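PDB 1F1E: histone fold protein from Methanopyrus kandleri, which is an archaeal histone that carries two fused histone folds in one chain and probably packages DNA as a dimer of that chain. Local coordinates for residues E11-Q16 and D79-G84; K28-D33 and D139-I144; N44-V49 and E61-L66; E73-Y78 and I112-E117. One frame throughout, in Å; residues are numbered along the deposited sequence.

Interaction 1: E11-Q16 and D79-G84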
# COMPACT_ATOMS: atom_id res chain seq x y z
N GLU A 11 -5.19 -1.51 21.93
CA GLU A 11 -4.04 -1.12 22.69
C GLU A 11 -3.08 -2.25 23.03
O GLU A 11 -1.93 -1.99 22.87
CB GLU A 11 -4.54 -0.51 24.03
CG GLU A 11 -3.36 0.08 24.78
CD GLU A 11 -3.72 0.68 26.10
OE1 GLU A 11 -4.93 0.83 26.40
OE2 GLU A 11 -2.75 0.98 26.83
N ARG A 12 -3.61 -3.40 23.50
CA ARG A 12 -2.67 -4.47 23.84
C ARG A 12 -1.83 -4.90 22.62
O ARG A 12 -0.65 -5.18 22.72
CB ARG A 12 -3.33 -5.69 24.48
CG ARG A 12 -3.90 -5.40 25.89
CD ARG A 12 -4.39 -6.73 26.48
NE ARG A 12 -5.59 -7.16 25.74
CZ ARG A 12 -6.84 -6.82 26.00
NH1 ARG A 12 -7.17 -6.02 27.01
NH2 ARG A 12 -7.81 -7.28 25.26
N ILE A 13 -2.54 -4.95 21.48
CA ILE A 13 -1.90 -5.48 20.29
C ILE A 13 -0.83 -4.49 19.86
O ILE A 13 0.28 -4.85 19.54
CB ILE A 13 -2.92 -5.82 19.23
CG1 ILE A 13 -3.80 -7.00 19.65
CG2 ILE A 13 -2.28 -6.11 17.90
CD1 ILE A 13 -5.11 -7.06 18.87
N PHE A 14 -1.20 -3.22 19.80
CA PHE A 14 -0.19 -2.21 19.43
C PHE A 14 0.99 -2.25 20.38
O PHE A 14 2.16 -2.18 19.99
CB PHE A 14 -0.86 -0.85 19.48
CG PHE A 14 0.01 0.29 19.04
CD1 PHE A 14 0.69 1.05 19.93
CD2 PHE A 14 0.14 0.57 17.68
CE1 PHE A 14 1.49 2.12 19.54
CE2 PHE A 14 0.95 1.59 17.29
CZ PHE A 14 1.63 2.37 18.21
N ARG A 15 0.66 -2.39 21.67
CA ARG A 15 1.72 -2.39 22.69
C ARG A 15 2.64 -3.59 22.58
O ARG A 15 3.80 -3.61 23.00
CB ARG A 15 1.02 -2.30 24.06
CG ARG A 15 1.61 -1.54 25.16
CD ARG A 15 0.78 -1.74 26.43
NE ARG A 15 -0.01 -0.55 26.77
CZ ARG A 15 0.57 0.53 27.31
NH1 ARG A 15 -0.17 1.58 27.62
NH2 ARG A 15 1.87 0.56 27.55
N GLN A 16 2.21 -4.69 21.97
CA GLN A 16 3.08 -5.81 21.72
C GLN A 16 4.28 -5.39 20.89
O GLN A 16 5.31 -6.03 20.96
CB GLN A 16 2.39 -6.90 20.88
CG GLN A 16 1.30 -7.62 21.64
CD GLN A 16 0.43 -8.56 20.85
OE1 GLN A 16 -0.48 -9.18 21.38
NE2 GLN A 16 0.68 -8.68 19.55
N ASP A 79 1.70 -14.72 16.57
CA ASP A 79 1.15 -15.50 17.64
C ASP A 79 0.75 -14.62 18.85
O ASP A 79 0.61 -15.13 19.94
CB ASP A 79 2.12 -16.57 18.15
N GLY A 80 0.55 -13.34 18.61
CA GLY A 80 0.04 -12.43 19.62
C GLY A 80 -1.47 -12.51 19.77
O GLY A 80 -2.17 -13.42 19.31
N GLU A 81 -2.01 -11.53 20.47
CA GLU A 81 -3.44 -11.38 20.66
C GLU A 81 -4.17 -11.20 19.34
O GLU A 81 -3.75 -10.47 18.43
CB GLU A 81 -3.72 -10.19 21.60
CG GLU A 81 -5.23 -10.22 21.93
CD GLU A 81 -5.64 -9.22 22.99
OE1 GLU A 81 -4.72 -8.74 23.64
OE2 GLU A 81 -6.90 -8.95 23.13
N LEU A 82 -5.34 -11.82 19.20
CA LEU A 82 -6.20 -11.70 18.03
C LEU A 82 -7.55 -11.13 18.43
O LEU A 82 -7.95 -11.25 19.61
CB LEU A 82 -6.42 -13.08 17.41
CG LEU A 82 -5.20 -13.74 16.79
CD1 LEU A 82 -5.48 -15.25 16.69
CD2 LEU A 82 -4.83 -13.05 15.49
N PHE A 83 -8.18 -10.47 17.49
CA PHE A 83 -9.53 -10.07 17.84
C PHE A 83 -10.46 -11.26 17.83
O PHE A 83 -10.13 -12.33 17.33
CB PHE A 83 -9.92 -9.04 16.79
CG PHE A 83 -9.15 -7.73 16.87
CD1 PHE A 83 -9.29 -6.88 17.95
CD2 PHE A 83 -8.29 -7.40 15.86
CE1 PHE A 83 -8.60 -5.68 18.02
CE2 PHE A 83 -7.61 -6.20 15.89
CZ PHE A 83 -7.77 -5.35 16.94
N GLY A 84 -11.70 -11.09 18.32
CA GLY A 84 -12.68 -12.15 18.25
C GLY A 84 -13.08 -12.47 16.82
O GLY A 84 -13.17 -11.54 16.02
O HOH W 1 -1.93 -8.76 23.85
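Ile13 and Glu81 bring the two backbones to their nearest, CA to CA 6.1 Å, where the short helix 7-15 that opens the first histone fold meets the irregular linker leading into the second. Gly84 at its end is the N-cap of helix 85-94. Glu81 holds the centre of the contact. With its CG anti to the backbone N (chi1 -171°) and an extended chain, its carboxylate reaches Arg12 and lies almost coplanar with the guanidinium. The grip is side-on: Arg12 NE binds Glu81 OE1 at 2.8 Å and Arg12 NH2 binds Glu81 OE2 at 2.9 Å, each oxygen using its syn lone pair. A glutamine in place of Glu81 would probably leave Arg12 without its counter-charge and break the paired grip. Deeper in, Ile13 runs across the Glu81 side chain, its CG1 against Glu81 CB at 3.7 Å. Gln16 OE1 takes the backbone N-H of Glu81 in its carbonyl plane, while its NE2 turns to Glu117 and Tyr78; a water also donates to both Gln16 OE1 and Glu81 OE1. On the buried side, Ile13 CD1 sits over one face of the Phe83 ring, 3.9 Å from the centroid and nearest to Phe83 CZ.

Interaction 2: K28-D33 and D139-I144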
# COMPACT_ATOMS: atom_id res chain seq x y z
N LYS A 28 -2.71 6.58 22.10
CA LYS A 28 -3.87 5.70 22.11
C LYS A 28 -4.95 6.33 21.24
O LYS A 28 -5.65 5.65 20.49
CB LYS A 28 -4.34 5.47 23.55
CG LYS A 28 -3.32 4.81 24.43
CD LYS A 28 -3.71 4.73 25.90
CE LYS A 28 -2.54 4.39 26.77
NZ LYS A 28 -2.89 4.16 28.20
N ASP A 29 -5.17 7.64 21.33
CA ASP A 29 -6.20 8.30 20.55
C ASP A 29 -5.98 8.02 19.05
O ASP A 29 -6.91 7.72 18.28
CB ASP A 29 -6.16 9.79 20.71
CG ASP A 29 -6.68 10.52 21.90
OD1 ASP A 29 -7.48 9.92 22.61
OD2 ASP A 29 -6.25 11.67 22.09
N THR A 30 -4.69 8.13 18.72
CA THR A 30 -4.40 7.92 17.28
C THR A 30 -4.72 6.53 16.76
O THR A 30 -5.32 6.32 15.70
CB THR A 30 -2.94 8.25 17.02
OG1 THR A 30 -2.72 9.63 17.40
CG2 THR A 30 -2.60 8.17 15.55
N ILE A 31 -4.29 5.55 17.55
CA ILE A 31 -4.51 4.14 17.18
C ILE A 31 -5.98 3.77 17.28
O ILE A 31 -6.43 2.93 16.51
CB ILE A 31 -3.64 3.15 17.97
CG1 ILE A 31 -3.91 3.10 19.45
CG2 ILE A 31 -2.13 3.38 17.76
CD1 ILE A 31 -3.18 2.00 20.23
N TYR A 32 -6.77 4.36 18.14
CA TYR A 32 -8.20 4.02 18.19
C TYR A 32 -8.91 4.54 16.96
O TYR A 32 -9.87 3.95 16.42
CB TYR A 32 -8.76 4.68 19.45
CG TYR A 32 -8.25 4.11 20.75
CD1 TYR A 32 -7.72 2.87 20.94
CD2 TYR A 32 -8.34 4.84 21.94
CE1 TYR A 32 -7.28 2.35 22.13
CE2 TYR A 32 -7.93 4.42 23.15
CZ TYR A 32 -7.38 3.15 23.24
OH TYR A 32 -6.98 2.74 24.47
N ASP A 33 -8.44 5.68 16.50
CA ASP A 33 -9.08 6.16 15.28
C ASP A 33 -8.59 5.30 14.11
O ASP A 33 -9.33 4.87 13.23
CB ASP A 33 -8.81 7.65 15.02
CG ASP A 33 -9.71 8.62 15.79
OD1 ASP A 33 -10.73 8.16 16.36
OD2 ASP A 33 -9.35 9.83 15.90
N ASP A 139 4.65 9.98 17.09
CA ASP A 139 5.34 8.79 16.60
C ASP A 139 4.42 7.88 15.84
O ASP A 139 4.75 7.25 14.85
CB ASP A 139 5.84 8.04 17.85
CG ASP A 139 6.82 8.86 18.68
OD1 ASP A 139 7.62 9.60 18.07
OD2 ASP A 139 6.71 8.71 19.92
N VAL A 140 3.18 7.78 16.36
CA VAL A 140 2.17 6.98 15.71
C VAL A 140 1.75 7.59 14.40
O VAL A 140 1.63 6.87 13.38
CB VAL A 140 0.91 6.75 16.57
CG1 VAL A 140 0.01 5.73 15.86
CG2 VAL A 140 1.26 6.29 17.96
N GLU A 141 1.56 8.91 14.35
CA GLU A 141 1.22 9.57 13.12
C GLU A 141 2.26 9.36 12.02
O GLU A 141 1.94 9.03 10.87
CB GLU A 141 1.07 11.10 13.37
CG GLU A 141 -0.15 11.49 14.16
CD GLU A 141 -0.12 12.88 14.73
OE1 GLU A 141 -1.05 13.22 15.45
OE2 GLU A 141 0.86 13.64 14.50
N LYS A 142 3.52 9.47 12.42
CA LYS A 142 4.60 9.26 11.45
C LYS A 142 4.68 7.82 10.98
O LYS A 142 4.89 7.51 9.80
CB LYS A 142 5.94 9.65 12.11
CG LYS A 142 6.33 11.09 12.28
CD LYS A 142 7.67 11.10 13.03
CE LYS A 142 8.34 12.41 13.36
NZ LYS A 142 9.69 12.18 13.99
N ALA A 143 4.45 6.89 11.96
CA ALA A 143 4.41 5.49 11.59
C ALA A 143 3.30 5.15 10.59
O ALA A 143 3.51 4.39 9.63
CB ALA A 143 4.28 4.62 12.84
N ILE A 144 2.12 5.74 10.79
CA ILE A 144 1.01 5.58 9.85
C ILE A 144 1.37 6.11 8.49
O ILE A 144 1.15 5.41 7.51
CB ILE A 144 -0.24 6.22 10.48
CG1 ILE A 144 -0.79 5.45 11.67
CG2 ILE A 144 -1.30 6.41 9.44
CD1 ILE A 144 -1.77 6.20 12.54
O HOH W 2 -3.13 11.74 15.94
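Thr30 and Val140 form the tight part of this contact, lying side by side but pointing opposite ways, with Thr30 CG2 3.6 Å from Val140 CG1. The methyl of Thr30 stands anti to the backbone N (chi1 -59° for OG1), which directs it at the other helix, where it also meets Ile144 CD1 at 3.7 Å. Val140 CG1 is shared: Ile31, set across the valine, brings its CG2 to it at 3.7 Å. Phe14 of helix 7-15 packs on Ile31, and Ala27 on Val140. The other side is looser and polar. Glu141 brings its CG no nearer than 4.4 Å to Thr30 CG2, and its carboxylate is linked to the threonine through a water that donates to both Thr30 OG1 and Glu141 OE1; Thr30 OG1 is also hydrogen-bonded to the carbonyl of Asp26, one turn back. No direct hydrogen bond joins the segments, whose axes approach to 9.5 Å and run in roughly the same direction, 35° apart. The long central helix 25-51 of the first histone fold packs here against the last helix, 137-147, of the second, a pairing that belongs to the handshake by which two histone folds embrace.

Interaction 3: N44-V49 and E61-L66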
# COMPACT_ATOMS: atom_id res chain seq x y z
N ASN A 44 -11.94 -4.31 2.78
CA ASN A 44 -12.34 -3.91 1.43
C ASN A 44 -11.33 -4.38 0.40
O ASN A 44 -11.72 -4.82 -0.68
CB ASN A 44 -12.54 -2.38 1.34
N ALA A 45 -10.07 -4.33 0.77
CA ALA A 45 -9.03 -4.84 -0.15
C ALA A 45 -9.16 -6.31 -0.39
O ALA A 45 -9.02 -6.76 -1.52
CB ALA A 45 -7.68 -4.49 0.43
N ALA A 46 -9.47 -7.06 0.68
CA ALA A 46 -9.75 -8.47 0.56
C ALA A 46 -10.91 -8.71 -0.39
O ALA A 46 -10.77 -9.62 -1.21
CB ALA A 46 -10.05 -9.04 1.94
N LYS A 47 -11.96 -7.91 -0.31
CA LYS A 47 -13.05 -8.08 -1.26
C LYS A 47 -12.56 -7.81 -2.69
O LYS A 47 -12.89 -8.56 -3.62
CB LYS A 47 -14.21 -7.18 -0.89
CG LYS A 47 -15.37 -7.11 -1.86
CD LYS A 47 -16.13 -8.42 -2.04
CE LYS A 47 -17.43 -8.14 -2.81
NZ LYS A 47 -18.04 -9.45 -3.14
N SER A 48 -11.77 -6.76 -2.88
CA SER A 48 -11.23 -6.42 -4.19
C SER A 48 -10.42 -7.60 -4.72
O SER A 48 -10.60 -7.95 -5.92
CB SER A 48 -10.36 -5.19 -4.13
OG SER A 48 -11.12 -4.05 -3.77
N VAL A 49 -9.57 -8.22 -3.93
CA VAL A 49 -8.75 -9.35 -4.38
C VAL A 49 -9.64 -10.54 -4.67
O VAL A 49 -9.39 -11.24 -5.67
CB VAL A 49 -7.64 -9.61 -3.36
CG1 VAL A 49 -6.88 -10.88 -3.69
CG2 VAL A 49 -6.73 -8.38 -3.28
N GLU A 61 -5.46 -17.58 0.48
CA GLU A 61 -4.57 -17.07 -0.59
C GLU A 61 -4.93 -15.61 -0.86
O GLU A 61 -4.11 -14.80 -1.23
CB GLU A 61 -4.60 -17.87 -1.89
CG GLU A 61 -4.70 -19.39 -1.80
CD GLU A 61 -6.03 -19.89 -1.23
N HIS A 62 -6.21 -15.20 -0.67
CA HIS A 62 -6.51 -13.80 -0.90
C HIS A 62 -5.86 -12.86 0.12
O HIS A 62 -5.37 -11.77 -0.26
CB HIS A 62 -8.03 -13.62 -0.84
CG HIS A 62 -8.59 -14.54 -1.87
ND1 HIS A 62 -9.79 -15.12 -1.67
CD2 HIS A 62 -8.19 -14.99 -3.06
CE1 HIS A 62 -10.14 -15.90 -2.66
NE2 HIS A 62 -9.14 -15.85 -3.58
N LEU A 63 -5.84 -13.30 1.38
CA LEU A 63 -5.21 -12.45 2.36
C LEU A 63 -3.69 -12.50 2.27
O LEU A 63 -3.04 -11.51 2.56
CB LEU A 63 -5.65 -12.89 3.75
CG LEU A 63 -7.07 -12.63 4.22
CD1 LEU A 63 -7.48 -11.19 3.96
CD2 LEU A 63 -8.05 -13.60 3.61
N LYS A 64 -3.18 -13.65 1.81
CA LYS A 64 -1.74 -13.71 1.60
C LYS A 64 -1.31 -12.72 0.53
O LYS A 64 -0.28 -12.01 0.63
CB LYS A 64 -1.40 -15.16 1.27
N ALA A 65 -2.11 -12.62 -0.53
CA ALA A 65 -1.80 -11.58 -1.52
C ALA A 65 -1.82 -10.19 -0.92
O ALA A 65 -0.92 -9.43 -1.23
CB ALA A 65 -2.76 -11.67 -2.69
N LEU A 66 -2.74 -9.83 -0.05
CA LEU A 66 -2.78 -8.50 0.50
C LEU A 66 -1.56 -8.28 1.39
O LEU A 66 -0.99 -7.20 1.43
CB LEU A 66 -4.01 -8.20 1.38
CG LEU A 66 -5.39 -7.98 0.83
CD1 LEU A 66 -6.35 -7.72 1.96
CD2 LEU A 66 -5.35 -6.85 -0.21
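Leu66 drives its forked end between Ala45, Ala46 and Val49, the main bump of this contact entering the shallow surface that two alanines give the opposing helix. The pairing lies within one histone fold: the long central helix 25-51 is crossed by the short helix 60-70 that follows it, at 115° between the segment axes, with a closest approach of 9.2 Å. The CA atoms of Val49 and His62 come within 6.1 Å, and those of Ala46 and Leu63 within 6.3 Å, where the small alanine side chain probably helps. Each tip of the Leu66 fork has its own seat. CD1 lies against the backbone of Ala46, 3.4 Å from its N, and also touches the Ala46 methyl; CD2 lies by the methyl of Ala45 and, farther along, by Val49 CG2. Leu63 lends a second, smaller bump: it starts out away from the other helix, yet its CD1 comes back to the Ala46 methyl, which thus meets two leucine ends.

The reverse fit is made by Val49. Its CG1, anti to the backbone N (chi1 172°), settles on the helix between His62 and Ala65, near the His62 carbonyl and CB and 4.3 Å from Ala65 CB. Val49 from one helix and Leu66 from the other overlap flank to flank, CG2 against CD2. Leu63 packs further on Leu107 and Tyr108 of helix 102-129, Leu66 on Leu111, and Ala52 of the second subunit covers His62. The closest fit is between Ala45 CB and Leu66 CD2, at 3.4 Å tighter than usual van der Waals contact.

Interaction 4: E73-Y78 and I112-E117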
# COMPACT_ATOMS: atom_id res chain seq x y z
N GLU A 73 5.20 -7.96 7.45
CA GLU A 73 6.04 -9.10 7.69
C GLU A 73 5.49 -9.92 8.84
O GLU A 73 4.91 -9.27 9.71
CB GLU A 73 7.49 -8.73 8.06
CG GLU A 73 8.07 -7.80 7.05
CD GLU A 73 8.78 -8.60 5.95
OE1 GLU A 73 9.24 -9.74 6.15
OE2 GLU A 73 8.83 -8.00 4.87
N GLY A 74 5.77 -11.20 8.72
CA GLY A 74 5.51 -12.13 9.81
C GLY A 74 4.04 -12.34 10.09
O GLY A 74 3.71 -12.59 11.26
N VAL A 75 3.20 -12.26 9.08
CA VAL A 75 1.79 -12.42 9.33
C VAL A 75 1.43 -13.86 9.69
O VAL A 75 0.72 -14.16 10.66
CB VAL A 75 0.95 -11.93 8.11
CG1 VAL A 75 -0.51 -12.29 8.36
CG2 VAL A 75 1.19 -10.46 7.92
N GLU A 76 1.93 -14.79 8.89
CA GLU A 76 1.51 -16.20 9.08
C GLU A 76 1.95 -16.70 10.44
O GLU A 76 1.17 -17.39 11.08
CB GLU A 76 2.05 -17.09 7.94
N ASP A 77 3.15 -16.32 10.90
CA ASP A 77 3.77 -16.68 12.15
C ASP A 77 3.28 -15.86 13.35
O ASP A 77 3.70 -16.19 14.47
CB ASP A 77 5.29 -16.50 12.05
CG ASP A 77 5.94 -17.58 11.21
OD1 ASP A 77 5.29 -18.60 10.86
OD2 ASP A 77 7.15 -17.38 10.92
N TYR A 78 2.43 -14.87 13.13
CA TYR A 78 1.93 -14.06 14.24
C TYR A 78 1.27 -14.93 15.31
O TYR A 78 0.36 -15.71 15.02
CB TYR A 78 0.94 -13.03 13.74
CG TYR A 78 0.32 -12.18 14.81
CD1 TYR A 78 1.00 -11.07 15.30
CD2 TYR A 78 -0.93 -12.48 15.33
CE1 TYR A 78 0.46 -10.27 16.28
CE2 TYR A 78 -1.51 -11.70 16.33
CZ TYR A 78 -0.80 -10.59 16.78
OH TYR A 78 -1.29 -9.77 17.76
N ILE A 112 -4.41 -8.02 10.31
CA ILE A 112 -4.68 -6.73 10.92
C ILE A 112 -3.98 -6.63 12.26
O ILE A 112 -3.56 -5.55 12.67
CB ILE A 112 -6.20 -6.43 10.97
CG1 ILE A 112 -7.01 -7.35 11.86
CG2 ILE A 112 -6.78 -6.36 9.57
CD1 ILE A 112 -8.45 -6.91 12.07
N CYS A 113 -3.88 -7.74 13.00
CA CYS A 113 -3.20 -7.66 14.28
C CYS A 113 -1.69 -7.48 14.10
O CYS A 113 -1.14 -6.63 14.81
CB CYS A 113 -3.54 -8.89 15.11
SG CYS A 113 -5.27 -8.99 15.59
N ARG A 114 -1.12 -8.26 13.19
CA ARG A 114 0.30 -8.10 12.95
C ARG A 114 0.58 -6.70 12.42
O ARG A 114 1.57 -6.07 12.78
CB ARG A 114 0.81 -9.13 11.97
CG ARG A 114 2.25 -8.95 11.55
CD ARG A 114 3.25 -9.05 12.71
NE ARG A 114 4.52 -8.61 12.24
CZ ARG A 114 5.49 -7.96 12.84
NH1 ARG A 114 5.37 -7.63 14.11
NH2 ARG A 114 6.58 -7.64 12.16
N ALA A 115 -0.29 -6.15 11.56
CA ALA A 115 -0.10 -4.81 11.04
C ALA A 115 -0.13 -3.79 12.16
O ALA A 115 0.66 -2.85 12.19
CB ALA A 115 -1.12 -4.49 9.99
N THR A 116 -0.99 -4.00 13.14
CA THR A 116 -1.07 -3.11 14.29
C THR A 116 0.21 -3.20 15.17
O THR A 116 0.73 -2.15 15.52
CB THR A 116 -2.32 -3.45 15.09
OG1 THR A 116 -3.47 -3.24 14.31
CG2 THR A 116 -2.50 -2.52 16.29
N GLU A 117 0.66 -4.42 15.42
CA GLU A 117 1.90 -4.63 16.14
C GLU A 117 3.07 -4.00 15.42
O GLU A 117 3.92 -3.34 15.99
CB GLU A 117 2.09 -6.14 16.29
CG GLU A 117 3.33 -6.53 17.08
CD GLU A 117 3.42 -8.05 17.08
OE1 GLU A 117 3.76 -8.65 16.05
OE2 GLU A 117 3.13 -8.55 18.17
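Arg114 and Tyr78 bury the most surface here. Arg114 CG stands anti to the backbone N (chi1 174°) and the chain bends at chi2, carrying the guanidinium to the Glu73 carbonyl. NE donates to Glu73 O at 2.6 Å, almost straight at 176° and in the guanidinium plane, though tilted from the carbonyl plane; NH2 adds a long, weak bond to the same oxygen. On its other side NH1 holds Glu117 OE1 at 2.7 Å and Glu121 in salt bridges. The NE bond to Glu73 ties the linker after helix 60-70 of the first histone fold to helix 102-129, the central helix of the second. A leucine replacing Arg114 would probably leave the Glu73 carbonyl without this donor and Glu117 and Glu121 without their shared positive partner. Past the type I turn from Val75 to Tyr78, the tyrosine ring lies over the helix, one face on the backbone at Arg114 N and Cys113 C. Cys113 CB sits 3.6 Å from Tyr78 CZ, and Arg114 CB 3.9 Å from Tyr78 CD1. Glu117 comes to the ring edge, its carboxylate turned 55° to it, while Tyr78 OH is hydrogen-bonded to the carbonyl of Glu81 and to Gln16.

In the fold
Interactions 1 and 4 hold the linker between the two histone folds, their centres 9 Å apart; Gln16 joins them, its NE2 reaching Glu117 OE2 at 2.8 Å and Tyr78 OH at 2.9 Å, probably as hydrogen bonds. Interaction 2 lies about 15 Å from interaction 1, centre to centre, and meets it through Phe14 packing on Ile31. Interactions 2 and 3 both use helix 25-51, with centres about 24 Å apart on opposite sides of the chain's centre. Interaction 1 ties a first-fold helix to the linker, interaction 4 the linker to a second-fold helix, and interaction 2 the two folds; interaction 3 stays within the first fold, beside the second subunit.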